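Side-chain contacts in serpin (Taeniopygia guttata, PDB 5HGC), which binds a cortisol-type steroid and probably inhibits serine endopeptidases: residues F46-L51 / R113-D118; T155-D160 / L168-V173; Q250-E255 / P354-I359. All coordinates share one frame; numbering follows the deposited sequence. Where two conformers were deposited one is given.

Contact 1 of 3, residues F46-L51 / R113-D118. With BDG (2,6-diamino-2,6-dideoxy-alpha-D-glucopyranose), chain F.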
loop_
_atom_site.group_PDB
_atom_site.type_symbol
_atom_site.label_atom_id
_atom_site.label_comp_id
_atom_site.label_asym_id
_atom_site.label_seq_id
_atom_site.Cartn_x
_atom_site.Cartn_y
_atom_site.Cartn_z
ATOM N N PHE A 46 -11.721 -1.018 3.984
ATOM C CA PHE A 46 -13.028 -1.356 3.407
ATOM C C PHE A 46 -13.692 -2.616 3.872
ATOM O O PHE A 46 -14.915 -2.638 4.001
ATOM C CB PHE A 46 -13.033 -1.230 1.881
ATOM C CG PHE A 46 -13.287 0.168 1.461
ATOM C CD1 PHE A 46 -12.247 1.086 1.425
ATOM C CD2 PHE A 46 -14.582 0.603 1.269
ATOM C CE1 PHE A 46 -12.515 2.426 1.166
ATOM C CE2 PHE A 46 -14.864 1.931 0.993
ATOM C CZ PHE A 46 -13.832 2.849 0.935
ATOM N N ALA A 47 -12.907 -3.647 4.159
ATOM C CA ALA A 47 -13.469 -4.889 4.654
ATOM C C ALA A 47 -14.083 -4.579 6.010
ATOM O O ALA A 47 -15.180 -5.021 6.327
ATOM C CB ALA A 47 -12.391 -5.944 4.790
ATOM N N MET A 48 -13.386 -3.751 6.779
ATOM C CA MET A 48 -13.880 -3.285 8.044
ATOM C C MET A 48 -15.241 -2.564 7.925
ATOM O O MET A 48 -16.149 -2.872 8.707
ATOM C CB MET A 48 -12.810 -2.432 8.659
ATOM C CG MET A 48 -13.061 -2.028 10.075
ATOM S SD MET A 48 -12.831 -0.265 10.069
ATOM C CE MET A 48 -14.502 0.211 9.671
ATOM N N LEU A 49 -15.421 -1.664 6.947
ATOM C CA LEU A 49 -16.763 -1.131 6.689
ATOM C C LEU A 49 -17.778 -2.205 6.418
ATOM O O LEU A 49 -18.939 -2.119 6.866
ATOM C CB LEU A 49 -16.813 -0.158 5.529
ATOM C CG LEU A 49 -16.317 1.252 5.804
ATOM C CD1 LEU A 49 -16.665 2.058 4.568
ATOM C CD2 LEU A 49 -16.970 1.885 7.027
ATOM N N ALA A 50 -17.365 -3.232 5.688
ATOM C CA ALA A 50 -18.288 -4.328 5.407
ATOM C C ALA A 50 -18.885 -4.934 6.697
ATOM O O ALA A 50 -20.018 -5.426 6.668
ATOM C CB ALA A 50 -17.627 -5.395 4.566
ATOM N N LEU A 51 -18.139 -4.900 7.801
ATOM C CA LEU A 51 -18.667 -5.405 9.076
ATOM C C LEU A 51 -19.990 -4.766 9.363
ATOM O O LEU A 51 -20.929 -5.448 9.775
ATOM C CB LEU A 51 -17.760 -5.106 10.272
ATOM C CG LEU A 51 -16.664 -6.111 10.508
ATOM C CD1 LEU A 51 -15.850 -5.694 11.736
ATOM C CD2 LEU A 51 -17.319 -7.469 10.690
ATOM N N ARG A 113 -22.592 -0.264 19.811
ATOM C CA ARG A 113 -21.568 -0.981 20.500
ATOM C C ARG A 113 -21.093 -2.213 19.724
ATOM O O ARG A 113 -19.880 -2.530 19.739
ATOM C CB ARG A 113 -22.076 -1.419 21.873
ATOM C CG ARG A 113 -21.117 -2.339 22.648
ATOM C CD ARG A 113 -19.803 -1.626 22.995
ATOM N NE ARG A 113 -20.027 -0.552 23.954
ATOM C CZ ARG A 113 -19.170 0.450 24.233
ATOM N NH1 ARG A 113 -17.993 0.534 23.619
ATOM N NH2 ARG A 113 -19.523 1.390 25.141
ATOM N N LYS A 114 -22.034 -2.882 19.030
ATOM C CA LYS A 114 -21.742 -4.129 18.342
ATOM C C LYS A 114 -20.698 -3.810 17.262
ATOM O O LYS A 114 -19.690 -4.495 17.158
ATOM C CB LYS A 114 -23.026 -4.668 17.742
ATOM C CG LYS A 114 -22.898 -5.597 16.543
ATOM C CD LYS A 114 -24.284 -5.745 15.935
ATOM C CE LYS A 114 -24.365 -6.879 14.907
ATOM N NZ LYS A 114 -24.107 -8.225 15.534
ATOM N N PHE A 115 -20.910 -2.723 16.509
ATOM C CA PHE A 115 -19.956 -2.374 15.466
ATOM C C PHE A 115 -18.595 -1.935 16.056
ATOM O O PHE A 115 -17.520 -2.356 15.582
ATOM C CB PHE A 115 -20.489 -1.287 14.544
ATOM C CG PHE A 115 -19.494 -0.869 13.517
ATOM C CD1 PHE A 115 -19.233 -1.670 12.450
ATOM C CD2 PHE A 115 -18.766 0.284 13.665
ATOM C CE1 PHE A 115 -18.280 -1.321 11.517
ATOM C CE2 PHE A 115 -17.805 0.647 12.723
ATOM C CZ PHE A 115 -17.579 -0.147 11.621
ATOM N N LEU A 116 -18.635 -1.090 17.076
ATOM C CA LEU A 116 -17.382 -0.675 17.686
ATOM C C LEU A 116 -16.561 -1.858 18.231
ATOM O O LEU A 116 -15.358 -1.818 18.116
ATOM C CB LEU A 116 -17.604 0.332 18.779
ATOM C CG LEU A 116 -18.284 1.605 18.277
ATOM C CD1 LEU A 116 -18.684 2.462 19.473
ATOM C CD2 LEU A 116 -17.370 2.395 17.372
ATOM N N ASP A 117 -17.215 -2.901 18.788
ATOM C CA ASP A 117 -16.510 -4.029 19.417
ATOM C C ASP A 117 -15.980 -4.934 18.286
ATOM O O ASP A 117 -14.836 -5.263 18.268
ATOM C CB ASP A 117 -17.437 -4.803 20.361
ATOM C CG ASP A 117 -17.576 -4.161 21.780
ATOM O OD1 ASP A 117 -16.847 -3.188 22.144
ATOM O OD2 ASP A 117 -18.424 -4.674 22.585
ATOM N N ASP A 118 -16.824 -5.295 17.330
ATOM C CA ASP A 118 -16.456 -6.139 16.224
ATOM C C ASP A 118 -15.303 -5.542 15.443
ATOM O O ASP A 118 -14.312 -6.233 15.139
ATOM C CB ASP A 118 -17.673 -6.281 15.342
ATOM C CG ASP A 118 -18.740 -7.232 15.959
ATOM O OD1 ASP A 118 -18.468 -7.803 17.063
ATOM O OD2 ASP A 118 -19.819 -7.434 15.336
HETATM C C5 BDG F . -18.855 -12.233 10.656
HETATM O O5 BDG F . -19.516 -11.016 10.185
HETATM C C1 BDG F . -20.469 -10.333 11.079
HETATM O O1 BDG F . -20.888 -9.052 10.528
HETATM C C2 BDG F . -20.015 -10.301 12.589
HETATM N N2 BDG F . -20.364 -9.055 13.264
HETATM C C3 BDG F . -18.533 -10.765 12.821
HETATM O O3 BDG F . -18.122 -10.752 14.226
HETATM C C4 BDG F . -18.301 -12.139 12.105
HETATM O O4 BDG F . -16.940 -12.579 12.076
HETATM C C6 BDG F . -19.751 -13.492 10.565
HETATM N N6 BDG F . -20.563 -13.535 9.357
#
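Phe115 reaches across to Met48 and Leu51, and these three side chains form the tight part of the contact. The methyl CE of Met48 sits at the edge of the Phe115 ring, near its plane, with CE 3.7 Å from CZ. The two side chains cross at about a right angle. Phe115 sets this up with CG anti to its own backbone N (chi1 177°), which carries the ring out to the other helix. The Met48 chain bends at chi2 and chi3, and the bends bring CE close. Leu51 meets the same ring obliquely through CB, 4.0 Å from Phe115 CE1. In the conformer described, Leu51 CD1 also rests against the backbone of Asp118, 3.8 Å from its C atom. Ile306 and Leu125 also touch Phe115, and Tyr123 touches both Met48 and Leu51, so this apolar side is closed by neighbouring parts of the fold.

The other side is looser and polar. Asp118 is partly exposed, and its carboxylate turns to the bound amino sugar. BDG N2 donates to Asp118 OD2 at 2.7 Å. Leu51 CD2 lies 3.9 Å from the sugar O1, a looser approach. An alanine in place of Asp118 would keep CB beside Leu51, but it would probably leave the sugar N2 without this acceptor and free to shift. Lys114 NZ pairs with a sulfate ion, probably from the crystallisation liquor.

The short helix segments are roughly antiparallel, 147° between their directions, and their axes come within 10.3 Å. This is helix-on-helix packing of the serpin fold, between helices 39-52 and 113-123. On its solvent side it forms part of the BDG site, together with Glu74, Lys75 and His78.

Contact 2 of 3, residues T155-D160 / L168-V173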
loop_
_atom_site.group_PDB
_atom_site.type_symbol
_atom_site.label_atom_id
_atom_site.label_comp_id
_atom_site.label_asym_id
_atom_site.label_seq_id
_atom_site.Cartn_x
_atom_site.Cartn_y
_atom_site.Cartn_z
ATOM N N THR A 155 1.830 13.745 8.867
ATOM C CA THR A 155 1.059 14.876 9.406
ATOM C C THR A 155 0.060 15.274 8.296
ATOM O O THR A 155 0.126 14.766 7.161
ATOM C CB THR A 155 2.004 16.057 9.728
ATOM O OG1 THR A 155 2.711 16.379 8.538
ATOM C CG2 THR A 155 3.078 15.713 10.795
ATOM N N ASN A 156 -0.854 16.179 8.600
ATOM C CA ASN A 156 -1.718 16.777 7.539
ATOM C C ASN A 156 -2.459 15.812 6.648
ATOM O O ASN A 156 -2.499 16.034 5.426
ATOM C CB ASN A 156 -0.968 17.749 6.604
ATOM C CG ASN A 156 -0.317 18.907 7.338
ATOM O OD1 ASN A 156 -0.795 19.368 8.391
ATOM N ND2 ASN A 156 0.787 19.399 6.772
ATOM N N LEU A 157 -3.066 14.787 7.250
ATOM C CA LEU A 157 -4.014 13.937 6.551
ATOM C C LEU A 157 -5.128 14.689 5.802
ATOM O O LEU A 157 -5.360 14.408 4.624
ATOM C CB LEU A 157 -4.631 12.890 7.487
ATOM C CG LEU A 157 -5.516 11.813 6.794
ATOM C CD1 LEU A 157 -4.724 10.830 5.932
ATOM C CD2 LEU A 157 -6.412 11.046 7.763
ATOM N N VAL A 158 -5.846 15.598 6.470
ATOM C CA VAL A 158 -6.988 16.305 5.837
ATOM C C VAL A 158 -6.795 17.835 5.870
ATOM O O VAL A 158 -6.093 18.328 6.758
ATOM C CB VAL A 158 -8.335 15.922 6.494
ATOM C CG1 VAL A 158 -8.728 14.508 6.117
ATOM C CG2 VAL A 158 -8.270 16.058 8.009
ATOM N N LYS A 159 -7.402 18.553 4.912
ATOM C CA LYS A 159 -7.343 20.034 4.760
ATOM C C LYS A 159 -8.691 20.419 4.169
ATOM O O LYS A 159 -9.187 19.710 3.277
ATOM C CB LYS A 159 -6.225 20.506 3.787
ATOM N N ASP A 160 -9.284 21.517 4.655
ATOM C CA ASP A 160 -10.620 22.001 4.180
ATOM C C ASP A 160 -11.701 20.890 4.122
ATOM O O ASP A 160 -12.024 20.389 3.015
ATOM C CB ASP A 160 -10.519 22.679 2.783
ATOM C CG ASP A 160 -9.610 23.910 2.767
ATOM O OD1 ASP A 160 -9.658 24.742 3.712
ATOM O OD2 ASP A 160 -8.847 24.045 1.781
ATOM N N LEU A 168 -15.746 10.352 7.842
ATOM C CA LEU A 168 -14.442 10.247 7.254
ATOM C C LEU A 168 -13.822 8.868 7.594
ATOM O O LEU A 168 -13.633 8.536 8.760
ATOM C CB LEU A 168 -13.562 11.379 7.815
ATOM C CG LEU A 168 -12.085 11.315 7.397
ATOM C CD1 LEU A 168 -11.926 11.443 5.880
ATOM C CD2 LEU A 168 -11.217 12.342 8.088
ATOM N N LEU A 169 -13.519 8.053 6.589
ATOM C CA LEU A 169 -12.712 6.818 6.809
ATOM C C LEU A 169 -11.282 7.156 6.509
ATOM O O LEU A 169 -10.973 7.534 5.385
ATOM C CB LEU A 169 -13.188 5.680 5.913
ATOM C CG LEU A 169 -12.445 4.342 5.938
ATOM C CD1 LEU A 169 -12.461 3.630 7.287
ATOM C CD2 LEU A 169 -13.100 3.467 4.879
ATOM N N ALA A 170 -10.423 7.081 7.515
ATOM C CA ALA A 170 -8.981 7.291 7.318
ATOM C C ALA A 170 -8.160 5.942 7.338
ATOM O O ALA A 170 -8.276 5.171 8.313
ATOM C CB ALA A 170 -8.445 8.238 8.373
ATOM N N SER A 171 -7.367 5.640 6.280
ATOM C CA SER A 171 -6.276 4.654 6.461
ATOM C C SER A 171 -4.935 5.264 6.168
ATOM O O SER A 171 -4.753 6.008 5.186
ATOM C CB SER A 171 -6.466 3.330 5.728
ATOM O OG SER A 171 -6.339 3.585 4.349
ATOM N N PHE A 172 -3.986 4.950 7.040
ATOM C CA PHE A 172 -2.686 5.496 6.886
ATOM C C PHE A 172 -1.656 4.502 7.368
ATOM O O PHE A 172 -1.943 3.645 8.188
ATOM C CB PHE A 172 -2.587 6.834 7.604
ATOM C CG PHE A 172 -3.062 6.792 9.025
ATOM C CD1 PHE A 172 -4.448 6.780 9.330
ATOM C CD2 PHE A 172 -2.138 6.780 10.086
ATOM C CE1 PHE A 172 -4.874 6.742 10.667
ATOM C CE2 PHE A 172 -2.580 6.760 11.424
ATOM C CZ PHE A 172 -3.936 6.736 11.711
ATOM N N VAL A 173 -0.442 4.641 6.862
ATOM C CA VAL A 173 0.638 3.655 7.119
ATOM C C VAL A 173 1.943 4.274 6.691
ATOM O O VAL A 173 2.020 4.858 5.612
ATOM C CB VAL A 173 0.387 2.293 6.415
ATOM C CG1 VAL A 173 0.120 2.499 4.933
ATOM C CG2 VAL A 173 1.520 1.341 6.705
#
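No ring takes part where Leu157 and Val158 meet Leu168 and Ala170; neither a face nor an edge is used. Phe172 is the one aromatic residue here. Its nearest approach is through CB, 4.8 Å from Leu157 CD1, beyond close contact. Its side chain touches Ile146 and Met100 instead.

The setting is the large central sheet of the serpin fold, usually called sheet A. Strand 167-176 pairs antiparallel with strand 100-106 and parallel with strand 316-325. Ala170 bonds through its backbone to Ala102, and Ser171 to Val318. Direct pairing with 316-325 is consistent with a native serpin in which no inserted strand separates the two at this level. Segment 155-160 is the connection that leaves helix 135-149 and runs over one face of this sheet. Asn143 OD1 on that helix accepts a bond from Val158 N, which ties the connection back to the helix.

The contact itself is small, aliphatic and buried. A chi1 of -172° turns CG of Leu157 away from the backbone N and brings its branches down onto the strand. Branch CD2 then packs on the single methyl of Ala170, with CD2 3.5 Å from CB, a close fit. The small alanine lets the leucine come in this far. Leu157 also touches Val318 and Lys320 on the next strand and Ile146 on the helix, so it lies between helix 135-149 and the sheet. Val158 and Leu168 pass alongside each other in opposite directions. They meet through one methyl each, Val158 CG1 lying 3.8 Å from Leu168 CD2.

Contact 3 of 3, residues Q250-E255 / P354-I359. With HCY ((11alpha,14beta)-11,17,21-trihydroxypregn-4-ene-3,20-dione), chain B.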
loop_
_atom_site.group_PDB
_atom_site.type_symbol
_atom_site.label_atom_id
_atom_site.label_comp_id
_atom_site.label_asym_id
_atom_site.label_seq_id
_atom_site.Cartn_x
_atom_site.Cartn_y
_atom_site.Cartn_z
ATOM N N GLN A 250 -0.553 -0.978 -17.812
ATOM C CA GLN A 250 -1.811 -1.552 -18.316
ATOM C C GLN A 250 -1.886 -3.075 -18.211
ATOM O O GLN A 250 -2.946 -3.658 -18.334
ATOM C CB GLN A 250 -2.080 -1.131 -19.769
ATOM C CG GLN A 250 -2.538 0.314 -19.996
ATOM C CD GLN A 250 -2.137 0.874 -21.398
ATOM O OE1 GLN A 250 -1.731 0.137 -22.336
ATOM N NE2 GLN A 250 -2.217 2.188 -21.526
ATOM N N THR A 251 -0.764 -3.725 -17.994
ATOM C CA THR A 251 -0.692 -5.186 -17.985
ATOM C C THR A 251 -0.563 -5.691 -16.565
ATOM O O THR A 251 -0.972 -6.808 -16.275
ATOM C CB THR A 251 0.626 -5.600 -18.673
ATOM O OG1 THR A 251 0.769 -4.830 -19.858
ATOM C CG2 THR A 251 0.778 -7.147 -18.936
ATOM N N LEU A 252 0.077 -4.897 -15.703
ATOM C CA LEU A 252 0.624 -5.434 -14.465
ATOM C C LEU A 252 -0.512 -6.081 -13.643
ATOM O O LEU A 252 -1.547 -5.467 -13.367
ATOM C CB LEU A 252 1.394 -4.351 -13.696
ATOM C CG LEU A 252 1.983 -4.817 -12.357
ATOM C CD1 LEU A 252 3.139 -5.804 -12.508
ATOM C CD2 LEU A 252 2.392 -3.604 -11.523
ATOM N N ASP A 253 -0.344 -7.342 -13.317
ATOM C CA ASP A 253 -1.366 -8.044 -12.573
ATOM C C ASP A 253 -0.612 -9.110 -11.779
ATOM O O ASP A 253 0.620 -9.209 -11.903
ATOM C CB ASP A 253 -2.424 -8.635 -13.520
ATOM C CG ASP A 253 -1.866 -9.776 -14.431
ATOM O OD1 ASP A 253 -0.623 -9.918 -14.541
ATOM O OD2 ASP A 253 -2.666 -10.536 -15.049
ATOM N N LYS A 254 -1.312 -9.925 -11.005
ATOM C CA LYS A 254 -0.642 -10.846 -10.122
ATOM C C LYS A 254 0.035 -12.017 -10.821
ATOM O O LYS A 254 0.895 -12.688 -10.242
ATOM C CB LYS A 254 -1.601 -11.355 -9.063
ATOM C CG LYS A 254 -2.738 -12.192 -9.582
ATOM C CD LYS A 254 -3.086 -13.230 -8.519
ATOM C CE LYS A 254 -4.576 -13.534 -8.518
ATOM N NZ LYS A 254 -5.211 -13.671 -9.869
ATOM N N GLU A 255 -0.369 -12.269 -12.060
ATOM C CA GLU A 255 0.214 -13.312 -12.869
ATOM C C GLU A 255 1.609 -12.842 -13.318
ATOM O O GLU A 255 2.569 -13.625 -13.218
ATOM C CB GLU A 255 -0.697 -13.646 -14.053
ATOM C CG GLU A 255 -1.959 -14.466 -13.743
ATOM C CD GLU A 255 -3.104 -13.731 -12.999
ATOM O OE1 GLU A 255 -3.389 -12.495 -13.141
ATOM O OE2 GLU A 255 -3.760 -14.455 -12.238
ATOM N N PRO A 354 12.268 6.467 -14.486
ATOM C CA PRO A 354 11.134 6.015 -13.674
ATOM C C PRO A 354 10.985 4.494 -13.561
ATOM O O PRO A 354 11.231 3.762 -14.536
ATOM C CB PRO A 354 9.920 6.610 -14.414
ATOM C CG PRO A 354 10.476 7.810 -15.091
ATOM C CD PRO A 354 11.799 7.300 -15.602
ATOM N N PHE A 355 10.562 4.056 -12.366
ATOM C CA PHE A 355 10.476 2.636 -11.988
ATOM C C PHE A 355 9.337 2.368 -11.008
ATOM O O PHE A 355 8.869 3.285 -10.349
ATOM C CB PHE A 355 11.792 2.228 -11.347
ATOM C CG PHE A 355 12.107 2.967 -10.066
ATOM C CD1 PHE A 355 12.741 4.224 -10.096
ATOM C CD2 PHE A 355 11.811 2.367 -8.801
ATOM C CE1 PHE A 355 13.025 4.903 -8.927
ATOM C CE2 PHE A 355 12.161 3.022 -7.627
ATOM C CZ PHE A 355 12.759 4.292 -7.688
ATOM N N LEU A 356 8.920 1.119 -10.897
ATOM C CA LEU A 356 8.015 0.696 -9.870
ATOM C C LEU A 356 8.773 0.144 -8.685
ATOM O O LEU A 356 9.852 -0.485 -8.848
ATOM C CB LEU A 356 7.083 -0.380 -10.387
ATOM C CG LEU A 356 6.343 -0.087 -11.688
ATOM C CD1 LEU A 356 5.298 -1.167 -11.909
ATOM C CD2 LEU A 356 5.689 1.278 -11.646
ATOM N N MET A 357 8.220 0.396 -7.485
ATOM C CA MET A 357 8.655 -0.307 -6.283
ATOM C C MET A 357 7.444 -1.039 -5.625
ATOM O O MET A 357 6.418 -0.396 -5.249
ATOM C CB MET A 357 9.347 0.632 -5.337
ATOM C CG MET A 357 9.800 -0.108 -4.105
ATOM S SD MET A 357 10.869 1.010 -3.197
ATOM C CE MET A 357 11.696 -0.013 -1.967
ATOM N N LEU A 358 7.526 -2.374 -5.535
ATOM C CA LEU A 358 6.403 -3.150 -5.010
ATOM C C LEU A 358 6.886 -3.885 -3.763
ATOM O O LEU A 358 7.872 -4.644 -3.816
ATOM C CB LEU A 358 5.832 -4.125 -6.035
ATOM C CG LEU A 358 5.750 -3.612 -7.478
ATOM C CD1 LEU A 358 5.361 -4.752 -8.396
ATOM C CD2 LEU A 358 4.772 -2.453 -7.610
ATOM N N ILE A 359 6.232 -3.629 -2.628
ATOM C CA ILE A 359 6.715 -4.190 -1.374
ATOM C C ILE A 359 5.713 -5.188 -0.920
ATOM O O ILE A 359 4.538 -4.867 -0.850
ATOM C CB ILE A 359 6.953 -3.114 -0.340
ATOM C CG1 ILE A 359 7.965 -2.092 -0.914
ATOM C CG2 ILE A 359 7.408 -3.743 0.954
ATOM C CD1 ILE A 359 8.144 -0.782 -0.142
HETATM C C1 HCY B . 1.279 -15.455 -6.387
HETATM C C2 HCY B . -0.111 -15.652 -6.987
HETATM C C3 HCY B . -1.177 -14.931 -6.194
HETATM C C4 HCY B . -0.810 -13.897 -5.197
HETATM C C5 HCY B . 0.413 -13.354 -5.225
HETATM C C6 HCY B . 0.638 -12.016 -4.555
HETATM C C7 HCY B . 1.908 -12.070 -3.676
HETATM C C8 HCY B . 3.127 -12.763 -4.294
HETATM C C9 HCY B . 2.720 -14.138 -4.867
HETATM C C10 HCY B . 1.589 -14.037 -5.915
HETATM C C12 HCY B . 5.109 -15.090 -4.258
HETATM C C11 HCY B . 3.925 -15.068 -5.250
HETATM C C13 HCY B . 5.479 -13.658 -3.767
HETATM C C14 HCY B . 4.205 -12.981 -3.256
HETATM C C15 HCY B . 4.690 -11.854 -2.377
HETATM C C16 HCY B . 5.978 -12.358 -1.740
HETATM C C17 HCY B . 6.371 -13.651 -2.498
HETATM C C18 HCY B . 6.188 -12.796 -4.853
HETATM C C19 HCY B . 1.912 -13.159 -7.144
HETATM C C20 HCY B . 7.865 -13.767 -2.737
HETATM C C21 HCY B . 8.542 -15.122 -2.729
HETATM O O1 HCY B . -2.344 -15.164 -6.435
HETATM O O2 HCY B . 4.381 -14.535 -6.497
HETATM O O3 HCY B . 6.087 -14.796 -1.663
HETATM O O4 HCY B . 8.545 -12.773 -2.941
HETATM O O5 HCY B . 9.501 -15.017 -3.780
#
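The backbones stay well apart, 10.6 Å between Leu252 CA and Leu356 CA, with 250-255 running from the end of one helix through a short turn into the start of the next and 354-359 mostly strand. The strand belongs to the beta core of the serpin fold, usually called sheet B. It runs between strands 233-240 and 366-373, antiparallel to both. Leucines bridge the gap. Leu252 and Leu356 reach toward each other tip to tip, CD2 of Leu252 lying 3.8 Å from CD1 of Leu356. Swung opposite the backbone N (chi1 179°), Leu252 points its branches at the strand. Its CD2 also meets Leu358 CD1, more loosely, at 4.5 Å. Phe20 of helix 12-29 touches Leu252 too, so this one leucine joins turn, helix and sheet.

Beyond it the turn becomes polar. Asp253 is the N-cap of helix 254-263, and its OD1 also bonds to Thr256 OG1. Lys254 lines the steroid pocket, its aliphatic chain near the ketone O1 of HCY. Its amino group forms salt bridges with Asp17 and with Glu255. Lys254 NZ meets Glu255 OE2 on the syn side at 2.9 Å, 22° out of the carboxylate plane.

From the N terminus, past helix 12-29 and strand 35-37, contact 1 opens on helix 39-52 and closes a long loop when helix 113-123 packs against it. Contact 2 opens later and closes a short one, seven residues between its segments, as the chain turns from the connection into strand 167-176. Contact 3 closes another long loop, from the turn after helix 245-251 to strand 355-361. The three follow in series; none nest or cross. Contacts 1 and 2 touch: Leu49 CD1 lies 3.8 Å from Leu169 CD2, which joins helix 39-52 to the central sheet. Contact 3 lies across the chain's centre from both, its nearest atoms about 10 Å from contact 2 and about 17 Å from contact 1.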